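Local coordinates for protein NUDIX hydrolase (Nitrosomonas europaea, PDB 2B0V) that probably hydrolyses nucleoside di- and triphosphates and thiamine diphosphate with the help of magnesium, as a monomeric Nudix hydrolase of the NudJ subfamily, at residues 23-28 and 121-126; 87-92 and 142-147; 112-117 and 131-136. One frame throughout, in Å; residues are numbered along the deposited sequence. Where two conformers were deposited one is given.

In the fold
Three contacts pack loops, helices and the C-terminal segment around one mixed sheet, and their chemistry changes with their place. Contact 3 is buried and wholly aliphatic across its interface, pairing two helices over the sheet. Contact 2 is also apolar but only partly buried; it lays the C-terminal segment against aromatic residues of strand 82-96. Contact 1, likewise partly buried, differs in being held by charge, a glutamate on strand 20-26 meeting an arginine of the loop after helix 114-119. Contacts 1 and 3 adjoin, with centres about 13 Å apart: strands 20-26 and 106-113 are sheet neighbours, and His124 NE2 probably hydrogen-bonds to Ile117 O. Contacts 2 and 3 touch where Thr88 meets Cys132.

Contact 1 (23-28 and 121-126); sequences LVEEIP and QAMHRT. With EDO (1,2-ethanediol), chain D.
Glu26 and Arg125 are brought together by unlike torsions. The glutamate places CG between its backbone N and carbonyl carbon (chi1 64°) and then runs out extended, whereas the arginine leaves with CG anti to its backbone N and bends at chi2 (111°). The two side chains cross at nearly a right angle, and NH1 of Arg125 gives a salt-bridging hydrogen bond of 2.8 Å to OE2 of Glu26. The donor comes from above the carboxylate, 50° out of its plane. OE2 also accepts from Asn36 on the adjacent strand, a second grip that would restrain the carboxylate's rotation. Pro28 slides past the arginine in the opposite direction and sets CB and CG over one guanidinium face, CB toward its rim, with CG 3.4 Å from Arg125 NE.

In this Nudix fold the salt bridge ties the loop between helices 114-119 and 128-137 to the end of strand 20-26 in the mixed sheet. A 1,2-ethanediol, probably from the crystallisation liquor, takes a weak hydrogen bond from Arg125 NH1 through O1 (3.1 Å) and is also hydrogen-bonded to Glu59 of helix 48-60, which carries much of the Nudix box.

At the other end of the contact, the methyl CE of selenomethionine Met123 lies 4.2 Å from Glu25 OE2, a loose approach beside a carboxylate whose other oxygen, OE1, forms a salt bridge with Arg108.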
ATOM      1  N   LEU A  23       6.952  -4.455   2.738  1.00 13.96           N
ATOM      2  CA  LEU A  23       6.134  -4.934   1.637  1.00 12.92           C
ATOM      3  C   LEU A  23       5.527  -6.239   2.013  1.00 13.58           C
ATOM      4  O   LEU A  23       5.969  -6.894   2.979  1.00 16.31           O
ATOM      5  CB  LEU A  23       6.982  -5.127   0.370  1.00 14.03           C
ATOM      6  CG  LEU A  23       7.679  -3.879  -0.207  1.00 12.73           C
ATOM      7  CD1 LEU A  23       8.604  -4.242  -1.423  1.00 13.50           C
ATOM      8  CD2 LEU A  23       6.668  -2.732  -0.566  1.00 15.28           C
ATOM      9  N   VAL A  24       4.564  -6.670   1.222  1.00 15.09           N
ATOM     10  CA  VAL A  24       3.979  -7.981   1.459  1.00 15.68           C
ATOM     11  C   VAL A  24       4.207  -8.881   0.262  1.00 15.89           C
ATOM     12  O   VAL A  24       4.191  -8.410  -0.874  1.00 15.28           O
ATOM     13  CB  VAL A  24       2.460  -7.918   1.798  1.00 16.34           C
ATOM     14  CG1 VAL A  24       2.224  -7.192   3.130  1.00 18.67           C
ATOM     15  CG2 VAL A  24       1.672  -7.284   0.662  1.00 15.99           C
ATOM     16  N   GLU A  25       4.449 -10.172   0.525  1.00 16.91           N
ATOM     17  CA  GLU A  25       4.311 -11.198  -0.503  1.00 16.53           C
ATOM     18  C   GLU A  25       2.920 -11.784  -0.332  1.00 15.80           C
ATOM     19  O   GLU A  25       2.520 -12.167   0.769  1.00 16.74           O
ATOM     20  CB  GLU A  25       5.401 -12.267  -0.359  1.00 17.10           C
ATOM     21  CG  GLU A  25       6.767 -11.634  -0.583  1.00 19.97           C
ATOM     22  CD  GLU A  25       7.936 -12.599  -0.446  1.00 26.79           C
ATOM     23  OE1 GLU A  25       7.819 -13.604   0.299  1.00 31.01           O
ATOM     24  OE2 GLU A  25       8.953 -12.340  -1.120  1.00 31.37           O
ATOM     25  N   GLU A  26       2.162 -11.798  -1.422  1.00 16.49           N
ATOM     26  CA  GLU A  26       0.739 -12.127  -1.362  1.00 16.61           C
ATOM     27  C   GLU A  26       0.346 -12.973  -2.571  1.00 17.32           C
ATOM     28  O   GLU A  26       1.030 -12.975  -3.599  1.00 18.12           O
ATOM     29  CB  GLU A  26      -0.105 -10.842  -1.327  1.00 17.67           C
ATOM     30  CG  GLU A  26       0.030 -10.003  -2.619  1.00 20.51           C
ATOM     31  CD  GLU A  26      -0.598  -8.626  -2.469  1.00 26.01           C
ATOM     32  OE1 GLU A  26      -0.854  -8.211  -1.300  1.00 28.48           O
ATOM     33  OE2 GLU A  26      -0.812  -7.978  -3.519  1.00 24.45           O
ATOM     34  N   ILE A  27      -0.731 -13.726  -2.408  1.00 18.58           N
ATOM     35  CA  ILE A  27      -1.256 -14.532  -3.509  1.00 19.76           C
ATOM     36  C   ILE A  27      -2.659 -13.984  -3.779  1.00 22.31           C
ATOM     37  O   ILE A  27      -3.611 -14.365  -3.086  1.00 22.01           O
ATOM     38  CB  ILE A  27      -1.295 -16.015  -3.137  1.00 19.90           C
ATOM     39  CG1 ILE A  27       0.116 -16.490  -2.760  1.00 20.38           C
ATOM     40  CG2 ILE A  27      -1.868 -16.827  -4.280  1.00 18.79           C
ATOM     41  CD1 ILE A  27       0.188 -17.943  -2.281  1.00 22.55           C
ATOM     42  N   PRO A  28      -2.788 -13.072  -4.770  1.00 24.44           N
ATOM     43  CA  PRO A  28      -4.088 -12.411  -5.037  1.00 26.40           C
ATOM     44  C   PRO A  28      -5.131 -13.330  -5.654  1.00 28.12           C
ATOM     45  O   PRO A  28      -6.343 -13.132  -5.451  1.00 29.76           O
ATOM     46  CB  PRO A  28      -3.735 -11.303  -6.055  1.00 26.37           C
ATOM     47  CG  PRO A  28      -2.254 -11.209  -6.057  1.00 26.42           C
ATOM     48  CD  PRO A  28      -1.736 -12.584  -5.677  1.00 25.03           C
ATOM     49  N   GLN A 121      11.169  -7.395  -9.818  1.00 18.17           N
ATOM     50  CA  GLN A 121      10.242  -6.643 -10.664  1.00 20.22           C
ATOM     51  C   GLN A 121       9.229  -7.549 -11.372  1.00 19.35           C
ATOM     52  O   GLN A 121       8.031  -7.223 -11.404  1.00 19.14           O
ATOM     53  CB  GLN A 121      11.020  -5.788 -11.683  1.00 22.15           C
ATOM     54  CG  GLN A 121      10.331  -4.490 -12.073  1.00 28.76           C
ATOM     55  CD  GLN A 121      11.256  -3.225 -11.990  1.00 36.39           C
ATOM     56  OE1 GLN A 121      10.815  -2.108 -12.280  1.00 41.11           O
ATOM     57  NE2 GLN A 121      12.518  -3.409 -11.590  1.00 39.12           N
ATOM     58  N   ALA A 122       9.684  -8.696 -11.893  1.00 19.63           N
ATOM     59  CA  ALA A 122       8.753  -9.578 -12.604  1.00 20.35           C
ATOM     60  C   ALA A 122       7.592 -10.117 -11.738  1.00 20.54           C
ATOM     61  O   ALA A 122       6.537 -10.463 -12.284  1.00 22.19           O
ATOM     62  CB  ALA A 122       9.501 -10.725 -13.330  1.00 20.94           C
HETATM   63  N   MSE A 123       7.771 -10.165 -10.413  1.00 17.61           N
HETATM   64  CA  MSE A 123       6.705 -10.671  -9.510  1.00 17.22           C
HETATM   65  C   MSE A 123       6.002  -9.514  -8.773  1.00 16.28           C
HETATM   66  O   MSE A 123       5.186  -9.754  -7.888  1.00 15.86           O
HETATM   67  CB  MSE A 123       7.216 -11.740  -8.536  1.00 18.79           C
HETATM   68  CG  MSE A 123       8.244 -11.247  -7.560  1.00 19.05           C
HETATM   69 SE   MSE A 123       8.851 -12.680  -6.345  0.83 27.63          SE
HETATM   70  CE  MSE A 123       7.428 -12.500  -5.070  1.00 23.38           C
ATOM     71  N   HIS A 124       6.272  -8.262  -9.159  1.00 15.54           N
ATOM     72  CA  HIS A 124       5.487  -7.163  -8.574  1.00 14.89           C
ATOM     73  C   HIS A 124       4.024  -7.330  -8.983  1.00 14.85           C
ATOM     74  O   HIS A 124       3.714  -7.681 -10.144  1.00 15.32           O
ATOM     75  CB  HIS A 124       5.967  -5.815  -9.054  1.00 14.76           C
ATOM     76  CG  HIS A 124       7.291  -5.414  -8.512  1.00 14.75           C
ATOM     77  ND1 HIS A 124       7.814  -4.161  -8.725  1.00 18.04           N
ATOM     78  CD2 HIS A 124       8.196  -6.084  -7.761  1.00 16.07           C
ATOM     79  CE1 HIS A 124       9.007  -4.083  -8.167  1.00 18.50           C
ATOM     80  NE2 HIS A 124       9.260  -5.232  -7.569  1.00 16.44           N
ATOM     81  N   ARG A 125       3.125  -7.023  -8.046  1.00 15.74           N
ATOM     82  CA  ARG A 125       1.707  -7.140  -8.346  1.00 16.38           C
ATOM     83  C   ARG A 125       1.277  -6.246  -9.527  1.00 16.51           C
ATOM     84  O   ARG A 125       0.526  -6.682 -10.397  1.00 17.11           O
ATOM     85  CB  ARG A 125       0.871  -6.871  -7.093  1.00 16.32           C
ATOM     86  CG  ARG A 125      -0.618  -6.802  -7.346  1.00 22.33           C
ATOM     87  CD  ARG A 125      -1.310  -7.960  -6.731  1.00 27.77           C
ATOM     88  NE  ARG A 125      -2.775  -7.981  -6.914  1.00 31.14           N
ATOM     89  CZ  ARG A 125      -3.677  -7.768  -5.947  1.00 34.40           C
ATOM     90  NH1 ARG A 125      -3.294  -7.469  -4.697  1.00 34.73           N
ATOM     91  NH2 ARG A 125      -4.986  -7.852  -6.230  1.00 34.33           N
ATOM     92  N   THR A 126       1.771  -5.020  -9.563  1.00 17.33           N
ATOM     93  CA  THR A 126       1.453  -4.085 -10.675  1.00 17.79           C
ATOM     94  C   THR A 126       2.666  -3.191 -10.888  1.00 18.10           C
ATOM     95  O   THR A 126       3.556  -3.169 -10.045  1.00 16.93           O
ATOM     96  CB  THR A 126       0.264  -3.139 -10.324  1.00 17.96           C
ATOM     97  OG1 THR A 126       0.683  -2.206  -9.324  1.00 21.02           O
ATOM     98  CG2 THR A 126      -1.008  -3.914  -9.838  1.00 20.62           C
TER
HETATM   99  C1  EDO D 201      -4.356  -6.248  -0.850  1.00 29.61           C
HETATM  100  O1  EDO D 201      -3.833  -5.753  -2.125  1.00 34.02           O
HETATM  101  C2  EDO D 201      -5.890  -6.198  -0.669  1.00 33.70           C
HETATM  102  O2  EDO D 201      -6.344  -6.113   0.720  1.00 33.80           O

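Contact 2 (87-92 and 142-147); sequences FTFSGQ and YPLDIL
Phe89 and Leu144 meet where the C-terminal segment comes up to strand 82-96. From CB outward, Phe89 carries CG anti to the carbonyl carbon (chi1 -61°), and the ring is turned nearly square to the CA-CB-CG plane (chi2 -91°). CB and CG serve as the stem; contact with segment 142-147 begins at CD1, which lies 3.6 Å from Leu144 CD2. One atom further on, CE1 sits between two leucine methyls, 3.9 Å from that same Leu144 CD2 and 4.0 Å from Leu147 CD1. At the far end CZ approaches Leu147 CD1 at 3.7 Å. Both methyls thus come at the rim of the ring, near its plane, and Leu147 reaches in from the opposite direction to the phenylalanine.

The other methyl of Leu147, CD2, continues the row to Phe87 CE1 at a looser 4.1 Å. Leu147 was modelled in two conformers, so its contacts hold for the conformer given. A short 3-10 turn brings both leucines round to the strand, closed by Leu147 N bonding to Leu144 O. Replacing Phe89 by an alanine would probably leave Leu144 CD2 and Leu147 CD1 without their aromatic edge and open a gap between the turn and the strand.

Elsewhere around its ring, Phe89 touches Ile48, Ile49 and Cys52 of helix 48-60. Thr88, between the two phenylalanines, instead touches Cys132 of helix 128-137, so alternate residues of one strand serve the two helical layers of the alpha/beta/alpha sandwich characteristic of Nudix proteins.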
ATOM      1  N   PHE A  87      -4.690   5.802  -3.901  1.00 12.04           N
ATOM      2  CA  PHE A  87      -4.114   6.879  -3.060  1.00 12.66           C
ATOM      3  C   PHE A  87      -2.995   6.292  -2.256  1.00 13.82           C
ATOM      4  O   PHE A  87      -3.251   5.385  -1.481  1.00 14.17           O
ATOM      5  CB  PHE A  87      -5.162   7.370  -2.080  1.00 13.24           C
ATOM      6  CG  PHE A  87      -6.256   8.197  -2.734  1.00 12.15           C
ATOM      7  CD1 PHE A  87      -6.265   9.599  -2.597  1.00 12.09           C
ATOM      8  CD2 PHE A  87      -7.269   7.560  -3.489  1.00 12.40           C
ATOM      9  CE1 PHE A  87      -7.278  10.373  -3.221  1.00 13.93           C
ATOM     10  CE2 PHE A  87      -8.297   8.323  -4.123  1.00 13.67           C
ATOM     11  CZ  PHE A  87      -8.297   9.724  -3.990  1.00 13.41           C
ATOM     12  N   THR A  88      -1.782   6.855  -2.406  1.00 13.10           N
ATOM     13  CA  THR A  88      -0.592   6.243  -1.774  1.00 13.07           C
ATOM     14  C   THR A  88      -0.101   7.225  -0.729  1.00 13.88           C
ATOM     15  O   THR A  88       0.012   8.424  -1.001  1.00 14.72           O
ATOM     16  CB  THR A  88       0.489   6.017  -2.829  1.00 14.90           C
ATOM     17  OG1 THR A  88      -0.072   5.235  -3.894  1.00 14.32           O
ATOM     18  CG2 THR A  88       1.630   5.274  -2.214  1.00 13.20           C
ATOM     19  N   PHE A  89       0.183   6.699   0.460  1.00 13.25           N
ATOM     20  CA  PHE A  89       0.653   7.527   1.580  1.00 12.69           C
ATOM     21  C   PHE A  89       1.977   7.019   2.084  1.00 14.27           C
ATOM     22  O   PHE A  89       2.237   5.802   2.019  1.00 16.09           O
ATOM     23  CB  PHE A  89      -0.352   7.451   2.741  1.00 13.36           C
ATOM     24  CG  PHE A  89      -1.695   7.960   2.355  1.00 14.53           C
ATOM     25  CD1 PHE A  89      -2.010   9.295   2.552  1.00 16.53           C
ATOM     26  CD2 PHE A  89      -2.649   7.088   1.797  1.00 14.54           C
ATOM     27  CE1 PHE A  89      -3.275   9.773   2.178  1.00 15.98           C
ATOM     28  CE2 PHE A  89      -3.887   7.541   1.437  1.00 17.29           C
ATOM     29  CZ  PHE A  89      -4.206   8.880   1.622  1.00 16.41           C
ATOM     30  N   SER A  90       2.787   7.909   2.667  1.00 14.28           N
ATOM     31  CA  SER A  90       3.967   7.469   3.417  1.00 15.96           C
ATOM     32  C   SER A  90       3.739   7.767   4.902  1.00 16.04           C
ATOM     33  O   SER A  90       3.022   8.725   5.275  1.00 15.05           O
ATOM     34  CB  SER A  90       5.227   8.192   2.898  1.00 17.00           C
ATOM     35  OG  SER A  90       6.355   7.825   3.655  1.00 21.51           O
ATOM     36  N   GLY A  91       4.345   6.946   5.748  1.00 15.82           N
ATOM     37  CA  GLY A  91       4.261   7.180   7.172  1.00 16.54           C
ATOM     38  C   GLY A  91       5.136   6.214   7.931  1.00 18.03           C
ATOM     39  O   GLY A  91       5.933   5.464   7.333  1.00 18.14           O
ATOM     40  N   GLN A  92       4.993   6.255   9.247  1.00 17.23           N
ATOM     41  CA  GLN A  92       5.732   5.358  10.123  1.00 17.60           C
ATOM     42  C   GLN A  92       4.915   4.174  10.577  1.00 17.66           C
ATOM     43  O   GLN A  92       3.677   4.258  10.703  1.00 18.21           O
ATOM     44  CB  GLN A  92       6.131   6.092  11.373  1.00 18.39           C
ATOM     45  CG  GLN A  92       6.993   7.318  11.174  1.00 22.94           C
ATOM     46  CD  GLN A  92       7.317   7.982  12.505  1.00 26.61           C
ATOM     47  OE1 GLN A  92       7.821   7.331  13.424  1.00 28.89           O
ATOM     48  NE2 GLN A  92       7.004   9.278  12.624  1.00 28.79           N
ATOM     49  N   TYR A 142       3.095  15.275  -0.129  1.00 18.66           N
ATOM     50  CA  TYR A 142       2.015  16.271  -0.159  1.00 17.77           C
ATOM     51  C   TYR A 142       1.221  16.162   1.138  1.00 16.90           C
ATOM     52  O   TYR A 142       1.188  15.080   1.756  1.00 16.14           O
ATOM     53  CB  TYR A 142       1.117  15.990  -1.352  1.00 18.31           C
ATOM     54  CG  TYR A 142       1.903  15.923  -2.649  1.00 18.21           C
ATOM     55  CD1 TYR A 142       2.321  17.102  -3.298  1.00 20.49           C
ATOM     56  CD2 TYR A 142       2.219  14.682  -3.237  1.00 16.37           C
ATOM     57  CE1 TYR A 142       3.034  17.049  -4.497  1.00 20.90           C
ATOM     58  CE2 TYR A 142       2.935  14.615  -4.467  1.00 16.65           C
ATOM     59  CZ  TYR A 142       3.329  15.823  -5.075  1.00 19.67           C
ATOM     60  OH  TYR A 142       4.018  15.808  -6.264  1.00 22.03           O
ATOM     61  N   PRO A 143       0.635  17.284   1.605  1.00 16.39           N
ATOM     62  CA  PRO A 143      -0.040  17.289   2.907  1.00 15.88           C
ATOM     63  C   PRO A 143      -1.249  16.384   2.949  1.00 15.11           C
ATOM     64  O   PRO A 143      -2.002  16.324   1.965  1.00 16.60           O
ATOM     65  CB  PRO A 143      -0.461  18.762   3.085  1.00 16.80           C
ATOM     66  CG  PRO A 143       0.479  19.528   2.191  1.00 17.89           C
ATOM     67  CD  PRO A 143       0.663  18.635   0.989  1.00 17.05           C
ATOM     68  N   LEU A 144      -1.436  15.706   4.071  1.00 15.12           N
ATOM     69  CA  LEU A 144      -2.640  14.846   4.234  1.00 14.84           C
ATOM     70  C   LEU A 144      -3.948  15.632   4.076  1.00 15.13           C
ATOM     71  O   LEU A 144      -4.979  15.081   3.624  1.00 16.20           O
ATOM     72  CB  LEU A 144      -2.660  14.197   5.607  1.00 13.49           C
ATOM     73  CG  LEU A 144      -1.467  13.250   5.803  1.00 13.87           C
ATOM     74  CD1 LEU A 144      -1.418  12.823   7.268  1.00 17.40           C
ATOM     75  CD2 LEU A 144      -1.552  12.023   4.852  1.00 17.04           C
ATOM     76  N   ASP A 145      -3.896  16.899   4.454  1.00 15.24           N
ATOM     77  CA  ASP A 145      -5.126  17.697   4.464  1.00 16.38           C
ATOM     78  C   ASP A 145      -5.575  18.210   3.086  1.00 15.95           C
ATOM     79  O   ASP A 145      -6.548  18.982   2.983  1.00 16.04           O
ATOM     80  CB  ASP A 145      -5.110  18.737   5.599  1.00 17.66           C
ATOM     81  CG  ASP A 145      -4.286  19.925   5.292  1.00 22.63           C
ATOM     82  OD1 ASP A 145      -3.480  19.886   4.347  1.00 28.35           O
ATOM     83  OD2 ASP A 145      -4.470  20.948   6.010  1.00 30.57           O
ATOM     84  N   ILE A 146      -4.897  17.749   2.023  1.00 14.74           N
ATOM     85  CA  ILE A 146      -5.491  17.801   0.692  1.00 14.34           C
ATOM     86  C   ILE A 146      -6.875  17.124   0.711  1.00 13.67           C
ATOM     87  O   ILE A 146      -7.828  17.585   0.021  1.00 14.09           O
ATOM     88  CB  ILE A 146      -4.591  17.103  -0.351  1.00 15.74           C
ATOM     89  CG1 ILE A 146      -3.409  18.001  -0.651  1.00 19.54           C
ATOM     90  CG2 ILE A 146      -5.371  16.939  -1.648  1.00 16.89           C
ATOM     91  CD1 ILE A 146      -2.290  17.368  -1.475  1.00 21.14           C
ATOM     92  N   LEU A 147      -6.979  16.059   1.504  1.00 13.47           N
ATOM     93  CA  LEU A 147      -8.193  15.246   1.571  0.50 13.60           C
ATOM     94  C   LEU A 147      -9.084  15.806   2.649  1.00 13.63           C
ATOM     95  O   LEU A 147      -8.586  16.079   3.749  1.00 14.56           O
ATOM     96  CB  LEU A 147      -7.812  13.811   1.950  0.50 13.14           C
ATOM     97  CG  LEU A 147      -7.373  12.909   0.800  0.50 14.35           C
ATOM     98  CD1 LEU A 147      -6.671  11.669   1.369  0.50 15.12           C
ATOM     99  CD2 LEU A 147      -8.617  12.540   0.004  0.50 12.90           C
TER

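Contact 3 (112-117 and 131-136); sequences FSIDEI and QCIEDY
Ile117 and Ile133 make the more deeply buried half of this contact, reaching toward each other tip to tip. The CD1 methyls stand 3.8 Å apart, and Ile133 CD1 is also 4.0 Å from Ile117 CG2, so one methyl is lodged against two. Each isoleucine sends CG1 anti to its carbonyl carbon (chi1 -65° in Ile117, -70° in Ile133), which directs the long branches toward the facing helix. On the sheet side Tyr21 touches both side chains, and Leu23 packs on Ile117. Met130, from the same helix as Ile133, covers Ile117 and Ile114 as well.

The looser half lies one turn earlier on helix 114-119, where Ile114 is partly exposed and touches through a single methyl pair, its CD1 3.9 Å from Ile133 CG2. Its side chain takes a different course, CG1 anti to the backbone N (chi1 -167°) with a further bend at chi2. The two chains slide past one another in opposite directions rather than meeting at their ends.

Exposed acidic residues flank the contact on both helices, Asp115 and Glu116 on one and Glu134 on the other. Glu116 is directed back to Ser113 and not to the facing helix: its OE1 accepts from Ser113 N at 3.0 Å, while Ser113 OG accepts from Glu116 N at 3.3 Å. This reciprocal pair is a capping box at the N-terminus of helix 114-119, with Ser113 as N-cap. The contact as a whole is a helix-helix pairing through isoleucines, laid on one face of the mixed sheet in the layered alpha/beta/alpha architecture of the Nudix fold.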
ATOM      1  N   PHE A 112      12.342  -4.887   2.568  1.00 14.48           N
ATOM      2  CA  PHE A 112      13.182  -5.119   1.382  1.00 15.22           C
ATOM      3  C   PHE A 112      13.966  -3.863   0.998  1.00 15.85           C
ATOM      4  O   PHE A 112      13.415  -2.765   0.983  1.00 16.17           O
ATOM      5  CB  PHE A 112      12.301  -5.497   0.177  1.00 16.44           C
ATOM      6  CG  PHE A 112      11.540  -6.759   0.335  1.00 15.96           C
ATOM      7  CD1 PHE A 112      12.003  -7.942  -0.282  1.00 15.76           C
ATOM      8  CD2 PHE A 112      10.320  -6.790   1.061  1.00 15.52           C
ATOM      9  CE1 PHE A 112      11.241  -9.114  -0.171  1.00 15.86           C
ATOM     10  CE2 PHE A 112       9.581  -7.954   1.163  1.00 17.14           C
ATOM     11  CZ  PHE A 112      10.047  -9.123   0.564  1.00 17.67           C
ATOM     12  N   SER A 113      15.221  -4.041   0.606  1.00 16.26           N
ATOM     13  CA  SER A 113      16.034  -2.936   0.083  1.00 17.89           C
ATOM     14  C   SER A 113      15.644  -2.627  -1.368  1.00 17.64           C
ATOM     15  O   SER A 113      15.043  -3.463  -2.051  1.00 16.74           O
ATOM     16  CB  SER A 113      17.508  -3.355   0.102  1.00 18.50           C
ATOM     17  OG  SER A 113      17.704  -4.417  -0.826  1.00 21.52           O
ATOM     18  N   ILE A 114      16.022  -1.447  -1.866  1.00 18.15           N
ATOM     19  CA  ILE A 114      15.689  -1.111  -3.251  1.00 18.59           C
ATOM     20  C   ILE A 114      16.252  -2.162  -4.231  1.00 18.14           C
ATOM     21  O   ILE A 114      15.592  -2.517  -5.219  1.00 17.32           O
ATOM     22  CB  ILE A 114      16.150   0.319  -3.627  1.00 19.62           C
ATOM     23  CG1 ILE A 114      15.513   0.737  -4.950  1.00 21.85           C
ATOM     24  CG2 ILE A 114      17.682   0.437  -3.672  1.00 20.86           C
ATOM     25  CD1 ILE A 114      14.028   0.755  -4.901  1.00 23.52           C
ATOM     26  N   ASP A 115      17.467  -2.657  -3.971  1.00 18.22           N
ATOM     27  CA  ASP A 115      18.059  -3.642  -4.884  1.00 18.88           C
ATOM     28  C   ASP A 115      17.187  -4.892  -4.979  1.00 18.26           C
ATOM     29  O   ASP A 115      16.965  -5.418  -6.077  1.00 19.05           O
ATOM     30  CB  ASP A 115      19.495  -4.005  -4.481  1.00 19.70           C
ATOM     31  CG  ASP A 115      20.485  -2.940  -4.905  1.00 23.95           C
ATOM     32  OD1 ASP A 115      20.038  -1.828  -5.282  1.00 29.52           O
ATOM     33  OD2 ASP A 115      21.703  -3.199  -4.877  1.00 27.70           O
ATOM     34  N   GLU A 116      16.698  -5.350  -3.826  1.00 15.75           N
ATOM     35  CA  GLU A 116      15.883  -6.555  -3.773  1.00 16.77           C
ATOM     36  C   GLU A 116      14.556  -6.338  -4.492  1.00 16.07           C
ATOM     37  O   GLU A 116      14.058  -7.221  -5.222  1.00 16.59           O
ATOM     38  CB  GLU A 116      15.633  -6.976  -2.316  1.00 16.68           C
ATOM     39  CG  GLU A 116      16.931  -7.454  -1.574  1.00 19.77           C
ATOM     40  CD  GLU A 116      16.846  -7.536  -0.001  1.00 25.20           C
ATOM     41  OE1 GLU A 116      16.015  -6.904   0.708  1.00 21.23           O
ATOM     42  OE2 GLU A 116      17.681  -8.276   0.580  1.00 28.73           O
ATOM     43  N   ILE A 117      13.967  -5.164  -4.262  1.00 15.26           N
ATOM     44  CA  ILE A 117      12.692  -4.839  -4.905  1.00 14.73           C
ATOM     45  C   ILE A 117      12.872  -4.809  -6.423  1.00 14.73           C
ATOM     46  O   ILE A 117      12.098  -5.427  -7.176  1.00 15.22           O
ATOM     47  CB  ILE A 117      12.153  -3.484  -4.377  1.00 14.90           C
ATOM     48  CG1 ILE A 117      11.823  -3.606  -2.883  1.00 15.31           C
ATOM     49  CG2 ILE A 117      10.885  -3.052  -5.114  1.00 15.57           C
ATOM     50  CD1 ILE A 117      11.667  -2.231  -2.178  1.00 17.63           C
ATOM     51  N   GLN A 131       6.614   2.202  -9.123  1.00 16.92           N
ATOM     52  CA  GLN A 131       6.409   3.645  -9.370  1.00 17.12           C
ATOM     53  C   GLN A 131       6.196   4.403  -8.060  1.00 16.37           C
ATOM     54  O   GLN A 131       6.744   5.514  -7.869  1.00 18.59           O
ATOM     55  CB  GLN A 131       5.230   3.907 -10.316  1.00 16.76           C
ATOM     56  CG  GLN A 131       5.158   5.384 -10.784  1.00 18.59           C
ATOM     57  CD  GLN A 131       6.437   5.806 -11.501  1.00 20.46           C
ATOM     58  OE1 GLN A 131       7.108   6.768 -11.122  1.00 24.64           O
ATOM     59  NE2 GLN A 131       6.818   5.034 -12.474  1.00 18.60           N
ATOM     60  N   CYS A 132       5.392   3.833  -7.156  1.00 16.93           N
ATOM     61  CA  CYS A 132       5.078   4.481  -5.856  0.60 16.05           C
ATOM     62  C   CYS A 132       6.368   4.727  -5.053  1.00 16.26           C
ATOM     63  O   CYS A 132       6.566   5.752  -4.411  1.00 16.28           O
ATOM     64  CB  CYS A 132       4.036   3.640  -5.081  0.60 16.33           C
ATOM     65  SG  CYS A 132       2.365   3.600  -5.866  0.60 16.53           S
ATOM     66  N   ILE A 133       7.270   3.749  -5.111  1.00 15.91           N
ATOM     67  CA  ILE A 133       8.572   3.898  -4.420  1.00 16.37           C
ATOM     68  C   ILE A 133       9.449   4.959  -5.075  1.00 16.60           C
ATOM     69  O   ILE A 133      10.066   5.764  -4.384  1.00 18.16           O
ATOM     70  CB  ILE A 133       9.325   2.531  -4.368  1.00 16.41           C
ATOM     71  CG1 ILE A 133       8.592   1.611  -3.400  1.00 14.94           C
ATOM     72  CG2 ILE A 133      10.789   2.718  -3.932  1.00 18.68           C
ATOM     73  CD1 ILE A 133       8.994   0.116  -3.502  1.00 13.21           C
ATOM     74  N   GLU A 134       9.490   4.968  -6.404  1.00 16.74           N
ATOM     75  CA  GLU A 134      10.255   5.976  -7.151  1.00 18.71           C
ATOM     76  C   GLU A 134       9.812   7.389  -6.816  1.00 19.05           C
ATOM     77  O   GLU A 134      10.640   8.235  -6.515  1.00 19.61           O
ATOM     78  CB  GLU A 134      10.158   5.711  -8.654  1.00 18.69           C
ATOM     79  CG  GLU A 134      10.871   4.378  -9.005  1.00 21.86           C
ATOM     80  CD  GLU A 134      10.691   3.965 -10.461  1.00 28.46           C
ATOM     81  OE1 GLU A 134       9.681   4.344 -11.100  1.00 32.94           O
ATOM     82  OE2 GLU A 134      11.563   3.223 -10.951  1.00 31.09           O
ATOM     83  N   ASP A 135       8.497   7.606  -6.799  1.00 18.05           N
ATOM     84  CA  ASP A 135       7.938   8.913  -6.523  1.00 19.44           C
ATOM     85  C   ASP A 135       8.265   9.329  -5.082  1.00 18.57           C
ATOM     86  O   ASP A 135       8.667  10.465  -4.837  1.00 18.94           O
ATOM     87  CB  ASP A 135       6.443   8.892  -6.816  1.00 18.97           C
ATOM     88  CG  ASP A 135       6.148   8.803  -8.314  1.00 20.48           C
ATOM     89  OD1 ASP A 135       7.076   9.062  -9.110  1.00 22.46           O
ATOM     90  OD2 ASP A 135       4.989   8.517  -8.702  1.00 21.07           O
ATOM     91  N   TYR A 136       8.156   8.391  -4.143  1.00 19.24           N
ATOM     92  CA  TYR A 136       8.500   8.650  -2.752  1.00 20.09           C
ATOM     93  C   TYR A 136       9.986   9.036  -2.645  1.00 21.79           C
ATOM     94  O   TYR A 136      10.351  10.023  -1.966  1.00 21.17           O
ATOM     95  CB  TYR A 136       8.240   7.398  -1.909  1.00 19.53           C
ATOM     96  CG  TYR A 136       8.813   7.489  -0.516  1.00 19.24           C
ATOM     97  CD1 TYR A 136       8.183   8.242   0.474  1.00 20.99           C
ATOM     98  CD2 TYR A 136       9.997   6.825  -0.199  1.00 19.96           C
ATOM     99  CE1 TYR A 136       8.716   8.341   1.731  1.00 23.47           C
ATOM    100  CE2 TYR A 136      10.549   6.912   1.084  1.00 23.25           C
ATOM    101  CZ  TYR A 136       9.895   7.667   2.041  1.00 24.42           C
ATOM    102  OH  TYR A 136      10.450   7.758   3.302  1.00 22.84           O
TER